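Local atomic coordinates of aspartate aminotransferase, cytoplasmic (Schizosaccharomyces pombe 972h-, PDB entry 6JPK), a protein that catalyses the reversible, pyridoxal 5'-phosphate-dependent transfer of an amino group from L-aspartate to 2-oxoglutarate, giving oxaloacetate and L-glutamate. Residues A[113-116]-A[117-121]; A[278-281]-A[282-286]. The protein carries 1 engineered substitution. One frame throughout, in Å; residues are numbered along the deposited sequence.

Contact 1 of 2, residues A[113-116]-A[117-121]; sequences FLAA and SFIET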
ATOM      1  N   PHE A 113      -3.223   9.988  -0.201  1.00  6.43           N
ATOM      2  CA  PHE A 113      -4.124   9.430  -1.203  1.00 11.24           C
ATOM      3  C   PHE A 113      -5.502   9.187  -0.607  1.00 11.89           C
ATOM      4  O   PHE A 113      -6.528   9.500  -1.231  1.00  6.91           O
ATOM      5  CB  PHE A 113      -3.545   8.136  -1.781  1.00 10.42           C
ATOM      6  CG  PHE A 113      -4.447   7.473  -2.786  1.00 12.34           C
ATOM      7  CD1 PHE A 113      -5.309   6.457  -2.400  1.00 15.21           C
ATOM      8  CD2 PHE A 113      -4.458   7.889  -4.106  1.00 11.78           C
ATOM      9  CE1 PHE A 113      -6.162   5.854  -3.317  1.00 18.32           C
ATOM     10  CE2 PHE A 113      -5.297   7.293  -5.033  1.00 13.12           C
ATOM     11  CZ  PHE A 113      -6.152   6.272  -4.642  1.00 14.15           C
ATOM     12  N   LEU A 114      -5.544   8.664   0.621  1.00  8.00           N
ATOM     13  CA  LEU A 114      -6.822   8.445   1.296  1.00  8.79           C
ATOM     14  C   LEU A 114      -7.578   9.752   1.485  1.00  9.23           C
ATOM     15  O   LEU A 114      -8.772   9.844   1.172  1.00  7.23           O
ATOM     16  CB  LEU A 114      -6.598   7.792   2.660  1.00 10.94           C
ATOM     17  CG  LEU A 114      -6.811   6.295   2.846  1.00 22.56           C
ATOM     18  CD1 LEU A 114      -6.589   5.950   4.319  1.00 20.67           C
ATOM     19  CD2 LEU A 114      -8.216   5.899   2.396  1.00 23.32           C
ATOM     20  N   ALA A 115      -6.911  10.758   2.051  1.00  7.08           N
ATOM     21  CA  ALA A 115      -7.591  12.015   2.323  1.00  8.51           C
ATOM     22  C   ALA A 115      -8.094  12.643   1.036  1.00  7.79           C
ATOM     23  O   ALA A 115      -9.233  13.120   0.971  1.00  9.94           O
ATOM     24  CB  ALA A 115      -6.653  12.969   3.063  1.00  8.24           C
ATOM     25  N   ALA A 116      -7.266  12.625  -0.013  1.00  8.78           N
ATOM     26  CA  ALA A 116      -7.643  13.265  -1.267  1.00  7.77           C
ATOM     27  C   ALA A 116      -8.787  12.523  -1.946  1.00  9.55           C
ATOM     28  O   ALA A 116      -9.707  13.159  -2.469  1.00  7.74           O
ATOM     29  CB  ALA A 116      -6.437  13.355  -2.200  1.00  7.11           C
ATOM     30  N   SER A 117      -8.744  11.183  -1.957  1.00  9.39           N
ATOM     31  CA  SER A 117      -9.860  10.412  -2.507  1.00 11.01           C
ATOM     32  C   SER A 117     -11.153  10.735  -1.775  1.00  9.44           C
ATOM     33  O   SER A 117     -12.181  11.024  -2.399  1.00  8.16           O
ATOM     34  CB  SER A 117      -9.588   8.910  -2.425  1.00 16.40           C
ATOM     35  OG  SER A 117      -8.406   8.561  -3.111  1.00 25.26           O
ATOM     36  N   PHE A 118     -11.117  10.700  -0.442  1.00  7.80           N
ATOM     37  CA  PHE A 118     -12.313  11.033   0.321  1.00  8.06           C
ATOM     38  C   PHE A 118     -12.784  12.457   0.020  1.00 12.01           C
ATOM     39  O   PHE A 118     -13.971  12.693  -0.243  1.00  8.61           O
ATOM     40  CB  PHE A 118     -12.069  10.872   1.824  1.00  7.96           C
ATOM     41  CG  PHE A 118     -13.245  11.309   2.639  1.00  8.26           C
ATOM     42  CD1 PHE A 118     -14.318  10.463   2.823  1.00  8.49           C
ATOM     43  CD2 PHE A 118     -13.315  12.597   3.144  1.00  8.35           C
ATOM     44  CE1 PHE A 118     -15.433  10.873   3.537  1.00  8.82           C
ATOM     45  CE2 PHE A 118     -14.412  13.013   3.846  1.00  8.67           C
ATOM     46  CZ  PHE A 118     -15.486  12.143   4.044  1.00  8.91           C
ATOM     47  N   ILE A 119     -11.867  13.423   0.070  1.00  8.11           N
ATOM     48  CA  ILE A 119     -12.260  14.822  -0.104  1.00  8.33           C
ATOM     49  C   ILE A 119     -12.794  15.067  -1.515  1.00  9.17           C
ATOM     50  O   ILE A 119     -13.745  15.835  -1.705  1.00 10.06           O
ATOM     51  CB  ILE A 119     -11.082  15.751   0.247  1.00  8.12           C
ATOM     52  CG1 ILE A 119     -10.838  15.720   1.768  1.00  8.02           C
ATOM     53  CG2 ILE A 119     -11.361  17.187  -0.203  1.00  8.36           C
ATOM     54  CD1 ILE A 119      -9.462  16.250   2.199  1.00  7.77           C
ATOM     55  N   GLU A 120     -12.206  14.418  -2.524  1.00 10.52           N
ATOM     56  CA  GLU A 120     -12.707  14.576  -3.889  1.00 10.73           C
ATOM     57  C   GLU A 120     -14.151  14.092  -4.003  1.00 10.41           C
ATOM     58  O   GLU A 120     -15.015  14.802  -4.530  1.00 12.66           O
ATOM     59  CB  GLU A 120     -11.801  13.836  -4.879  1.00 10.58           C
ATOM     60  CG  GLU A 120     -12.146  14.101  -6.351  1.00 14.64           C
ATOM     61  CD  GLU A 120     -13.330  13.284  -6.857  1.00 23.11           C
ATOM     62  OE1 GLU A 120     -14.085  13.807  -7.700  1.00 29.12           O
ATOM     63  OE2 GLU A 120     -13.520  12.133  -6.411  1.00 26.53           O
ATOM     64  N   THR A 121     -14.436  12.887  -3.501  1.00  9.15           N
ATOM     65  CA  THR A 121     -15.776  12.316  -3.640  1.00 11.69           C
ATOM     66  C   THR A 121     -16.810  13.075  -2.811  1.00 10.88           C
ATOM     67  O   THR A 121     -17.908  13.366  -3.298  1.00 10.53           O
ATOM     68  CB  THR A 121     -15.753  10.834  -3.233  1.00 13.48           C
ATOM     69  OG1 THR A 121     -14.929  10.110  -4.143  1.00 11.51           O
ATOM     70  CG2 THR A 121     -17.161  10.228  -3.226  1.00 10.64           C
TER
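Two hydrogen bonds from Ser-117 grip the carbonyl oxygen of Phe-113, one turn earlier in the helix. Ser-117 N donates to Phe-113 O at 2.9 Å, while the hydroxyl donates to that same oxygen over 2.8 Å between Ser-117 OG and Phe-113 O. The two donors come from opposite faces of the carbonyl plane. A chi1 of -58° sets OG beside its own backbone N, close enough to donate to the carbonyl one turn back; a short hydroxyl side chain suits this. The ordinary i to i+4 ladder continues with Phe-118 N to Leu-114 O, Ile-119 N to Ala-115 O and Glu-120 N to Ala-116 O.

Ser-117 OG also lies over one face of the Phe-113 ring, offset toward the rim, 3.5 Å from Phe-113 CE1.

All this belongs to helix 107-127, which follows strand 100-106 and leads to the parallel strand 131-135 in the large domain of a fold-type-I aminotransferase.

Apolar packing along the helix is lighter. Ile-119 reaches back with CD1 to Ala-115 CB at 4.4 Å. Small methyls suit Ala-115 and Ala-116, whose side chains meet strand 247-252 and helix 140-147, respectively. Separately, the methylene CG1 of Ile-119 lies against the carbonyl oxygen Ala-115 O, at 3.2 Å.

Glu-120, the one charged side chain here, leads away from 113-116, and its OE1 forms a salt bridge with Lys-125.

Contact 2 of 2, residues A[278-281]-A[282-286]; sequences NKVL and SQLCI
Ser-282 and Gln-283 both approach the flat peptide carbonyl of Lys-279. Ser-282 OG donates to Lys-279 O at 2.7 Å, tilted 27° from the carbonyl plane and well off the C=O direction (129°). Gln-283 N adds a weak bond of 3.3 Å to Lys-279 O. The carboxamide of Gln-283 turns away from 278-281, and its NE2 binds Glu-10 O of the second subunit.

Helix 274-289 follows strand 264-270 in the large domain and carries one side of the dimer interface, where it receives the N-terminal arm of the partner chain, as in other aspartate aminotransferases. Polar residues suit that side: Lys-279 NZ bonds Ala-7 O of the second subunit, and Ser-282 OG also accepts from Ala-12 N of that subunit. A hydroxyl can donate and accept at once, and chi1 of 70° sets OG between the backbone N and carbonyl carbon, close to the preceding turn. With an alanine here, the Lys-279 carbonyl would probably be left to its weak backbone bond, and Ala-12 N of the second subunit would lose its acceptor.

Branched aliphatic residues suit the buried side. Val-280 and Leu-284 lie side by side, pointing the same way, against Tyr-269 and Met-267 of strand 264-270 and against Phe-118 of helix 107-127. Leu-284 CG sits 3.3 Å from Val-280 O, and the closest methyls of the pair are Val-280 CG1 and Leu-284 CD1, 3.8 Å apart.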
ATOM      1  N   ASN A 278     -17.679   8.563  12.748  1.00  9.89           N
ATOM      2  CA  ASN A 278     -17.990   7.217  12.280  1.00 12.71           C
ATOM      3  C   ASN A 278     -18.522   7.206  10.852  1.00 11.83           C
ATOM      4  O   ASN A 278     -18.227   6.273  10.100  1.00 14.35           O
ATOM      5  CB  ASN A 278     -18.956   6.553  13.252  1.00 11.40           C
ATOM      6  CG  ASN A 278     -18.260   6.165  14.542  1.00 16.34           C
ATOM      7  OD1 ASN A 278     -17.156   5.614  14.511  1.00 17.30           O
ATOM      8  ND2 ASN A 278     -18.862   6.498  15.674  1.00 17.74           N
ATOM      9  N   LYS A 279     -19.281   8.223  10.444  1.00 11.88           N
ATOM     10  CA  LYS A 279     -19.703   8.298   9.043  1.00 10.18           C
ATOM     11  C   LYS A 279     -18.492   8.352   8.115  1.00  9.74           C
ATOM     12  O   LYS A 279     -18.393   7.580   7.148  1.00  9.93           O
ATOM     13  CB  LYS A 279     -20.605   9.517   8.834  1.00 11.99           C
ATOM     14  CG  LYS A 279     -21.949   9.407   9.539  1.00 11.03           C
ATOM     15  CD  LYS A 279     -22.683  10.743   9.568  1.00 12.34           C
ATOM     16  CE  LYS A 279     -24.108  10.582  10.094  1.00 15.56           C
ATOM     17  NZ  LYS A 279     -24.744  11.900  10.429  1.00 18.04           N
ATOM     18  N   VAL A 280     -17.545   9.243   8.420  1.00  9.50           N
ATOM     19  CA  VAL A 280     -16.356   9.414   7.596  1.00  9.12           C
ATOM     20  C   VAL A 280     -15.505   8.148   7.623  1.00  9.53           C
ATOM     21  O   VAL A 280     -15.031   7.673   6.583  1.00  8.66           O
ATOM     22  CB  VAL A 280     -15.565  10.651   8.073  1.00  9.00           C
ATOM     23  CG1 VAL A 280     -14.161  10.697   7.464  1.00  8.57           C
ATOM     24  CG2 VAL A 280     -16.338  11.920   7.774  1.00  9.24           C
ATOM     25  N   LEU A 281     -15.291   7.587   8.820  1.00 10.37           N
ATOM     26  CA  LEU A 281     -14.487   6.371   8.931  1.00 10.72           C
ATOM     27  C   LEU A 281     -15.042   5.257   8.047  1.00 10.14           C
ATOM     28  O   LEU A 281     -14.286   4.586   7.341  1.00  8.51           O
ATOM     29  CB  LEU A 281     -14.410   5.913  10.388  1.00  8.75           C
ATOM     30  CG  LEU A 281     -13.570   4.661  10.645  1.00 11.08           C
ATOM     31  CD1 LEU A 281     -12.113   4.877  10.262  1.00  9.95           C
ATOM     32  CD2 LEU A 281     -13.694   4.259  12.109  1.00 14.90           C
ATOM     33  N   SER A 282     -16.369   5.069   8.043  1.00  9.43           N
ATOM     34  CA  SER A 282     -16.957   4.000   7.239  1.00 12.68           C
ATOM     35  C   SER A 282     -16.668   4.194   5.752  1.00 12.54           C
ATOM     36  O   SER A 282     -16.443   3.218   5.019  1.00  9.01           O
ATOM     37  CB  SER A 282     -18.469   3.914   7.493  1.00 11.95           C
ATOM     38  OG  SER A 282     -19.170   5.025   6.943  1.00 15.12           O
ATOM     39  N   GLN A 283     -16.674   5.448   5.283  1.00  9.05           N
ATOM     40  CA  GLN A 283     -16.385   5.715   3.878  1.00 10.99           C
ATOM     41  C   GLN A 283     -14.904   5.573   3.558  1.00 11.86           C
ATOM     42  O   GLN A 283     -14.552   5.162   2.443  1.00 10.94           O
ATOM     43  CB  GLN A 283     -16.865   7.117   3.500  1.00  9.09           C
ATOM     44  CG  GLN A 283     -18.362   7.275   3.591  1.00  9.55           C
ATOM     45  CD  GLN A 283     -19.093   6.345   2.643  1.00 14.41           C
ATOM     46  OE1 GLN A 283     -18.525   5.879   1.647  1.00 13.31           O
ATOM     47  NE2 GLN A 283     -20.354   6.062   2.953  1.00 13.75           N
ATOM     48  N   LEU A 284     -14.031   5.939   4.502  1.00  8.33           N
ATOM     49  CA  LEU A 284     -12.597   5.743   4.309  1.00  7.99           C
ATOM     50  C   LEU A 284     -12.261   4.264   4.179  1.00  8.15           C
ATOM     51  O   LEU A 284     -11.344   3.896   3.438  1.00  7.73           O
ATOM     52  CB  LEU A 284     -11.821   6.360   5.478  1.00  7.84           C
ATOM     53  CG  LEU A 284     -11.847   7.888   5.595  1.00  9.04           C
ATOM     54  CD1 LEU A 284     -11.267   8.297   6.927  1.00  7.79           C
ATOM     55  CD2 LEU A 284     -11.044   8.523   4.450  1.00  8.91           C
ATOM     56  N   CYS A 285     -12.988   3.409   4.905  1.00  8.58           N
ATOM     57  CA  CYS A 285     -12.785   1.966   4.812  1.00  9.96           C
ATOM     58  C   CYS A 285     -13.157   1.434   3.435  1.00 10.58           C
ATOM     59  O   CYS A 285     -12.541   0.473   2.959  1.00  9.53           O
ATOM     60  CB  CYS A 285     -13.600   1.244   5.892  1.00 11.57           C
ATOM     61  SG  CYS A 285     -12.889   1.441   7.562  1.00 17.03           S
ATOM     62  N   ILE A 286     -14.156   2.038   2.788  1.00  8.43           N
ATOM     63  CA  ILE A 286     -14.513   1.639   1.426  1.00 11.77           C
ATOM     64  C   ILE A 286     -13.363   1.926   0.467  1.00 12.06           C
ATOM     65  O   ILE A 286     -12.988   1.076  -0.351  1.00 10.31           O
ATOM     66  CB  ILE A 286     -15.808   2.340   0.982  1.00 14.63           C
ATOM     67  CG1 ILE A 286     -16.989   1.816   1.803  1.00 14.61           C
ATOM     68  CG2 ILE A 286     -16.035   2.143  -0.523  1.00 16.66           C
ATOM     69  CD1 ILE A 286     -18.288   2.505   1.475  1.00 23.41           C
TER

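How the contacts relate
Contact 1 is mostly buried and contact 2 partly so, lying farther from the chain's centre, yet their helices pack on each other. Phe-118 bridges them: its CB meets Leu-284 CD2 at 3.7 Å, its CZ reaches Val-280 CG2, and its CE1 touches Gln-283. The second subunit's arm reaches both, by apolar packing of its Phe-6 and Ile-9 at Phe-118, and by hydrogen bonds as well as packing at 278-286. Each contact also has a serine bonded to an earlier carbonyl, with a different reach: Ser-117 doubles an i-4 bond inside one chain, whereas Ser-282 turns to the i-3 carbonyl and shares its hydroxyl with the partner subunit.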